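Local coordinates for leucine-rich-repeat protein (Methanosarcina barkeri, PDB 4WNR), which probably acts as a GTP-binding Roco protein with serine/threonine kinase activity, this chain being its Roc G domain and part of COR, bound to GDP, at residues 205-219 with 245-259. Sequence-based numbering, arbitrary orientation.
Sequences IEWAKSWFEVKTKLE and SQNTLVDFLNDLGVI
Trp207 drives its indole edge against Phe252, reaching onto helix 245-256 from the short, weakly bonded strand 206-208, whose backbone pairs with Lys37 of the Roc sheet. Two COR-A helices, 209-219 and 245-256, with helix 228-237 between them in sequence, cross here at -50°. The aromatic pair is T-shaped: the planes stand at 79°, the centroid of the Trp207 five-membered ring lies 5.1 Å from that of Phe252, and NE1 sits over the centre of the phenyl face. Leu249 CD1 makes a CH-pi contact 4.2 Å from the centroid of the indole six-membered ring, in the corner where the edge of Trp211 meets the same face, 3.8 Å from Trp211 CE3. A chi1 of -178° turns Leu249 toward helix 209-219, its CD2 3.7 Å from Val214 CG1. With an alanine at Trp207, the phenyl ring would probably be freer to turn and a gap open beside Leu249 and Leu256. Arg114 of the Roc domain makes a cation-pi contact with Phe252. A Schellman motif with Gly257 at C-prime (Val258 N to Leu253 O) ends the helix and brings Val258 CG1 within 4.0 Å of Leu218 CB. Beside it, Lys215 NZ, also paired with Glu41, meets Glu219 OE2 on its syn side at 2.7 Å.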
loop_
_atom_site.group_PDB
_atom_site.type_symbol
_atom_site.label_atom_id
_atom_site.label_comp_id
_atom_site.label_asym_id
_atom_site.label_seq_id
_atom_site.Cartn_x
_atom_site.Cartn_y
_atom_site.Cartn_z
ATOM N N ILE A 205 3.416 -18.873 8.779
ATOM C CA ILE A 205 3.342 -19.561 7.486
ATOM C C ILE A 205 4.733 -19.672 6.857
ATOM O O ILE A 205 5.545 -18.749 6.955
ATOM C CB ILE A 205 2.362 -18.857 6.517
ATOM C CG1 ILE A 205 0.929 -18.960 7.057
ATOM C CG2 ILE A 205 2.438 -19.468 5.118
ATOM C CD1 ILE A 205 -0.105 -18.176 6.272
ATOM N N GLU A 206 4.987 -20.808 6.209
ATOM C CA GLU A 206 6.299 -21.108 5.627
ATOM C C GLU A 206 6.197 -21.464 4.142
ATOM O O GLU A 206 5.198 -22.027 3.689
ATOM C CB GLU A 206 6.997 -22.228 6.408
ATOM C CG GLU A 206 6.141 -23.461 6.672
ATOM C CD GLU A 206 6.879 -24.544 7.441
ATOM O OE1 GLU A 206 7.842 -24.220 8.172
ATOM O OE2 GLU A 206 6.489 -25.725 7.322
ATOM N N TRP A 207 7.253 -21.126 3.404
ATOM C CA TRP A 207 7.286 -21.225 1.943
ATOM C C TRP A 207 8.341 -22.209 1.456
ATOM O O TRP A 207 9.301 -22.502 2.166
ATOM C CB TRP A 207 7.629 -19.857 1.353
ATOM C CG TRP A 207 6.488 -18.909 1.205
ATOM C CD1 TRP A 207 5.244 -19.009 1.760
ATOM C CD2 TRP A 207 6.504 -17.682 0.473
ATOM N NE1 TRP A 207 4.479 -17.927 1.399
ATOM C CE2 TRP A 207 5.231 -17.095 0.612
ATOM C CE3 TRP A 207 7.473 -17.022 -0.294
ATOM C CZ2 TRP A 207 4.898 -15.884 0.012
ATOM C CZ3 TRP A 207 7.141 -15.815 -0.891
ATOM C CH2 TRP A 207 5.863 -15.259 -0.734
ATOM N N ALA A 208 8.169 -22.686 0.226
ATOM C CA ALA A 208 9.204 -23.456 -0.462
ATOM C C ALA A 208 10.286 -22.514 -0.982
ATOM O O ALA A 208 10.076 -21.304 -1.072
ATOM C CB ALA A 208 8.602 -24.250 -1.609
ATOM N N LYS A 209 11.440 -23.076 -1.329
ATOM C CA LYS A 209 12.576 -22.282 -1.819
ATOM C C LYS A 209 12.266 -21.566 -3.134
ATOM O O LYS A 209 12.716 -20.441 -3.353
ATOM C CB LYS A 209 13.816 -23.165 -2.000
ATOM C CG LYS A 209 14.397 -23.691 -0.697
ATOM C CD LYS A 209 15.457 -24.756 -0.938
ATOM C CE LYS A 209 14.838 -26.093 -1.322
ATOM N NZ LYS A 209 15.864 -27.159 -1.484
ATOM N N SER A 210 11.500 -22.227 -3.999
ATOM C CA SER A 210 11.141 -21.673 -5.309
ATOM C C SER A 210 10.310 -20.390 -5.201
ATOM O O SER A 210 10.457 -19.481 -6.016
ATOM C CB SER A 210 10.381 -22.715 -6.136
ATOM O OG SER A 210 9.278 -23.235 -5.412
ATOM N N TRP A 211 9.448 -20.324 -4.188
ATOM C CA TRP A 211 8.589 -19.157 -3.966
ATOM C C TRP A 211 9.407 -17.917 -3.587
ATOM O O TRP A 211 9.075 -16.804 -3.996
ATOM C CB TRP A 211 7.540 -19.461 -2.888
ATOM C CG TRP A 211 6.445 -20.399 -3.342
ATOM C CD1 TRP A 211 6.549 -21.399 -4.265
ATOM C CD2 TRP A 211 5.091 -20.433 -2.870
ATOM N NE1 TRP A 211 5.345 -22.044 -4.407
ATOM C CE2 TRP A 211 4.433 -21.472 -3.561
ATOM C CE3 TRP A 211 4.370 -19.682 -1.933
ATOM C CZ2 TRP A 211 3.087 -21.780 -3.346
ATOM C CZ3 TRP A 211 3.031 -19.991 -1.720
ATOM C CH2 TRP A 211 2.405 -21.031 -2.423
ATOM N N PHE A 212 10.473 -18.116 -2.813
ATOM C CA PHE A 212 11.406 -17.034 -2.473
ATOM C C PHE A 212 12.213 -16.580 -3.686
ATOM O O PHE A 212 12.533 -15.398 -3.815
ATOM C CB PHE A 212 12.368 -17.469 -1.362
ATOM C CG PHE A 212 11.727 -17.573 -0.009
ATOM C CD1 PHE A 212 11.354 -16.431 0.686
ATOM C CD2 PHE A 212 11.508 -18.812 0.578
ATOM C CE1 PHE A 212 10.766 -16.522 1.936
ATOM C CE2 PHE A 212 10.922 -18.910 1.828
ATOM C CZ PHE A 212 10.549 -17.763 2.508
ATOM N N GLU A 213 12.558 -17.524 -4.561
ATOM C CA GLU A 213 13.307 -17.212 -5.782
ATOM C C GLU A 213 12.465 -16.386 -6.758
ATOM O O GLU A 213 12.974 -15.457 -7.385
ATOM C CB GLU A 213 13.809 -18.494 -6.456
ATOM C CG GLU A 213 14.906 -19.217 -5.682
ATOM C CD GLU A 213 16.224 -18.457 -5.658
ATOM O OE1 GLU A 213 16.687 -18.022 -6.736
ATOM O OE2 GLU A 213 16.804 -18.302 -4.562
ATOM N N VAL A 214 11.182 -16.727 -6.874
ATOM C CA VAL A 214 10.236 -15.932 -7.662
ATOM C C VAL A 214 10.091 -14.535 -7.055
ATOM O O VAL A 214 10.071 -13.537 -7.776
ATOM C CB VAL A 214 8.849 -16.611 -7.748
ATOM C CG1 VAL A 214 7.809 -15.676 -8.355
ATOM C CG2 VAL A 214 8.934 -17.889 -8.568
ATOM N N LYS A 215 9.998 -14.479 -5.729
ATOM C CA LYS A 215 9.854 -13.218 -5.003
ATOM C C LYS A 215 11.056 -12.302 -5.230
ATOM O O LYS A 215 10.895 -11.152 -5.638
ATOM C CB LYS A 215 9.667 -13.488 -3.505
ATOM C CG LYS A 215 9.529 -12.241 -2.643
ATOM C CD LYS A 215 9.220 -12.603 -1.198
ATOM C CE LYS A 215 9.459 -11.430 -0.261
ATOM N NZ LYS A 215 10.909 -11.171 -0.032
ATOM N N THR A 216 12.252 -12.822 -4.971
ATOM C CA THR A 216 13.489 -12.042 -5.103
ATOM C C THR A 216 13.785 -11.641 -6.552
ATOM O O THR A 216 14.409 -10.607 -6.797
ATOM C CB THR A 216 14.704 -12.805 -4.538
ATOM O OG1 THR A 216 14.749 -14.121 -5.100
ATOM C CG2 THR A 216 14.616 -12.905 -3.020
ATOM N N LYS A 217 13.337 -12.462 -7.499
ATOM C CA LYS A 217 13.459 -12.148 -8.925
ATOM C C LYS A 217 12.649 -10.894 -9.263
ATOM O O LYS A 217 13.145 -9.988 -9.937
ATOM C CB LYS A 217 12.982 -13.336 -9.771
ATOM C CG LYS A 217 13.227 -13.210 -11.269
ATOM C CD LYS A 217 14.704 -13.295 -11.626
ATOM C CE LYS A 217 14.905 -13.587 -13.107
ATOM N NZ LYS A 217 14.260 -12.577 -13.995
ATOM N N LEU A 218 11.407 -10.854 -8.779
ATOM C CA LEU A 218 10.503 -9.721 -9.004
ATOM C C LEU A 218 10.995 -8.434 -8.340
ATOM O O LEU A 218 10.824 -7.346 -8.891
ATOM C CB LEU A 218 9.094 -10.053 -8.501
ATOM C CG LEU A 218 8.339 -11.137 -9.277
ATOM C CD1 LEU A 218 7.197 -11.701 -8.446
ATOM C CD2 LEU A 218 7.819 -10.599 -10.602
ATOM N N GLU A 219 11.602 -8.565 -7.163
ATOM C CA GLU A 219 12.097 -7.409 -6.409
ATOM C C GLU A 219 13.229 -6.679 -7.134
ATOM O O GLU A 219 13.255 -5.449 -7.167
ATOM C CB GLU A 219 12.565 -7.834 -5.013
ATOM C CG GLU A 219 11.425 -8.154 -4.058
ATOM C CD GLU A 219 11.898 -8.711 -2.727
ATOM O OE1 GLU A 219 13.106 -8.620 -2.421
ATOM O OE2 GLU A 219 11.053 -9.243 -1.978
ATOM N N SER A 245 -0.644 -23.271 -7.381
ATOM C CA SER A 245 0.430 -22.704 -6.560
ATOM C C SER A 245 0.813 -21.294 -7.015
ATOM O O SER A 245 1.160 -20.444 -6.193
ATOM C CB SER A 245 1.663 -23.613 -6.587
ATOM O OG SER A 245 1.373 -24.886 -6.034
ATOM N N GLN A 246 0.750 -21.058 -8.323
ATOM C CA GLN A 246 1.052 -19.743 -8.901
ATOM C C GLN A 246 0.086 -18.657 -8.415
ATOM O O GLN A 246 0.501 -17.531 -8.135
ATOM C CB GLN A 246 1.034 -19.811 -10.432
ATOM C CG GLN A 246 2.305 -20.392 -11.037
ATOM C CD GLN A 246 2.163 -20.765 -12.505
ATOM O OE1 GLN A 246 1.067 -20.742 -13.066
ATOM N NE2 GLN A 246 3.279 -21.125 -13.133
ATOM N N ASN A 247 -1.195 -19.005 -8.316
ATOM C CA ASN A 247 -2.234 -18.059 -7.896
ATOM C C ASN A 247 -2.212 -17.749 -6.397
ATOM O O ASN A 247 -2.582 -16.650 -5.982
ATOM C CB ASN A 247 -3.620 -18.574 -8.296
ATOM C CG ASN A 247 -3.816 -18.618 -9.802
ATOM O OD1 ASN A 247 -2.897 -18.332 -10.573
ATOM N ND2 ASN A 247 -5.021 -18.976 -10.228
ATOM N N THR A 248 -1.796 -18.722 -5.591
ATOM C CA THR A 248 -1.623 -18.509 -4.154
ATOM C C THR A 248 -0.452 -17.559 -3.898
ATOM O O THR A 248 -0.481 -16.765 -2.959
ATOM C CB THR A 248 -1.379 -19.839 -3.415
ATOM O OG1 THR A 248 -2.472 -20.730 -3.668
ATOM C CG2 THR A 248 -1.255 -19.626 -1.906
ATOM N N LEU A 249 0.565 -17.641 -4.752
ATOM C CA LEU A 249 1.782 -16.845 -4.604
ATOM C C LEU A 249 1.556 -15.355 -4.883
ATOM O O LEU A 249 2.078 -14.510 -4.160
ATOM C CB LEU A 249 2.886 -17.402 -5.512
ATOM C CG LEU A 249 4.263 -16.729 -5.478
ATOM C CD1 LEU A 249 4.805 -16.614 -4.060
ATOM C CD2 LEU A 249 5.241 -17.497 -6.355
ATOM N N VAL A 250 0.787 -15.035 -5.926
ATOM C CA VAL A 250 0.477 -13.629 -6.252
ATOM C C VAL A 250 -0.355 -12.950 -5.168
ATOM O O VAL A 250 -0.181 -11.757 -4.911
ATOM C CB VAL A 250 -0.241 -13.448 -7.616
ATOM C CG1 VAL A 250 0.691 -13.793 -8.758
ATOM C CG2 VAL A 250 -1.520 -14.271 -7.704
ATOM N N ASP A 251 -1.259 -13.706 -4.546
ATOM C CA ASP A 251 -2.065 -13.192 -3.437
ATOM C C ASP A 251 -1.173 -12.767 -2.274
ATOM O O ASP A 251 -1.401 -11.724 -1.662
ATOM C CB ASP A 251 -3.082 -14.238 -2.970
ATOM C CG ASP A 251 -4.189 -14.477 -3.989
ATOM O OD1 ASP A 251 -4.014 -14.113 -5.171
ATOM O OD2 ASP A 251 -5.240 -15.033 -3.606
ATOM N N PHE A 252 -0.158 -13.577 -1.980
ATOM C CA PHE A 252 0.845 -13.230 -0.973
ATOM C C PHE A 252 1.681 -12.032 -1.417
ATOM O O PHE A 252 1.800 -11.047 -0.690
ATOM C CB PHE A 252 1.776 -14.414 -0.692
ATOM C CG PHE A 252 1.298 -15.325 0.406
ATOM C CD1 PHE A 252 1.330 -14.913 1.732
ATOM C CD2 PHE A 252 0.842 -16.606 0.119
ATOM C CE1 PHE A 252 0.900 -15.750 2.747
ATOM C CE2 PHE A 252 0.411 -17.449 1.131
ATOM C CZ PHE A 252 0.441 -17.020 2.447
ATOM N N LEU A 253 2.261 -12.131 -2.611
ATOM C CA LEU A 253 3.106 -11.066 -3.169
ATOM C C LEU A 253 2.389 -9.715 -3.224
ATOM O O LEU A 253 3.010 -8.668 -3.032
ATOM C CB LEU A 253 3.605 -11.447 -4.569
ATOM C CG LEU A 253 4.636 -12.578 -4.646
ATOM C CD1 LEU A 253 4.767 -13.080 -6.075
ATOM C CD2 LEU A 253 5.989 -12.130 -4.114
ATOM N N ASN A 254 1.087 -9.746 -3.490
ATOM C CA ASN A 254 0.264 -8.539 -3.461
ATOM C C ASN A 254 0.169 -7.968 -2.046
ATOM O O ASN A 254 0.351 -6.766 -1.835
ATOM C CB ASN A 254 -1.139 -8.834 -3.999
ATOM C CG ASN A 254 -2.003 -7.590 -4.087
ATOM O OD1 ASN A 254 -1.574 -6.561 -4.606
ATOM N ND2 ASN A 254 -3.231 -7.678 -3.583
ATOM N N ASP A 255 -0.112 -8.843 -1.085
ATOM C CA ASP A 255 -0.231 -8.452 0.321
ATOM C C ASP A 255 1.108 -8.020 0.926
ATOM O O ASP A 255 1.144 -7.144 1.790
ATOM C CB ASP A 255 -0.830 -9.598 1.143
ATOM C CG ASP A 255 -2.247 -9.944 0.716
ATOM O OD1 ASP A 255 -2.724 -9.385 -0.295
ATOM O OD2 ASP A 255 -2.886 -10.780 1.389
ATOM N N LEU A 256 2.198 -8.634 0.472
ATOM C CA LEU A 256 3.543 -8.268 0.924
ATOM C C LEU A 256 4.028 -6.954 0.316
ATOM O O LEU A 256 4.955 -6.335 0.836
ATOM C CB LEU A 256 4.543 -9.379 0.587
ATOM C CG LEU A 256 4.358 -10.708 1.325
ATOM C CD1 LEU A 256 5.311 -11.753 0.763
ATOM C CD2 LEU A 256 4.561 -10.545 2.824
ATOM N N GLY A 257 3.410 -6.543 -0.788
ATOM C CA GLY A 257 3.756 -5.290 -1.456
ATOM C C GLY A 257 4.843 -5.433 -2.507
ATOM O O GLY A 257 5.411 -4.434 -2.956
ATOM N N VAL A 258 5.135 -6.670 -2.903
ATOM C CA VAL A 258 6.118 -6.938 -3.957
ATOM C C VAL A 258 5.525 -6.536 -5.306
ATOM O O VAL A 258 6.212 -5.956 -6.150
ATOM C CB VAL A 258 6.534 -8.423 -3.992
ATOM C CG1 VAL A 258 7.539 -8.678 -5.110
ATOM C CG2 VAL A 258 7.125 -8.843 -2.654
ATOM N N ILE A 259 4.249 -6.861 -5.493
ATOM C CA ILE A 259 3.484 -6.425 -6.659
ATOM C C ILE A 259 2.184 -5.767 -6.213
ATOM O O ILE A 259 1.815 -5.833 -5.042
ATOM C CB ILE A 259 3.156 -7.601 -7.604
ATOM C CG1 ILE A 259 2.315 -8.665 -6.885
ATOM C CG2 ILE A 259 4.443 -8.204 -8.154
ATOM C CD1 ILE A 259 1.788 -9.758 -7.793
#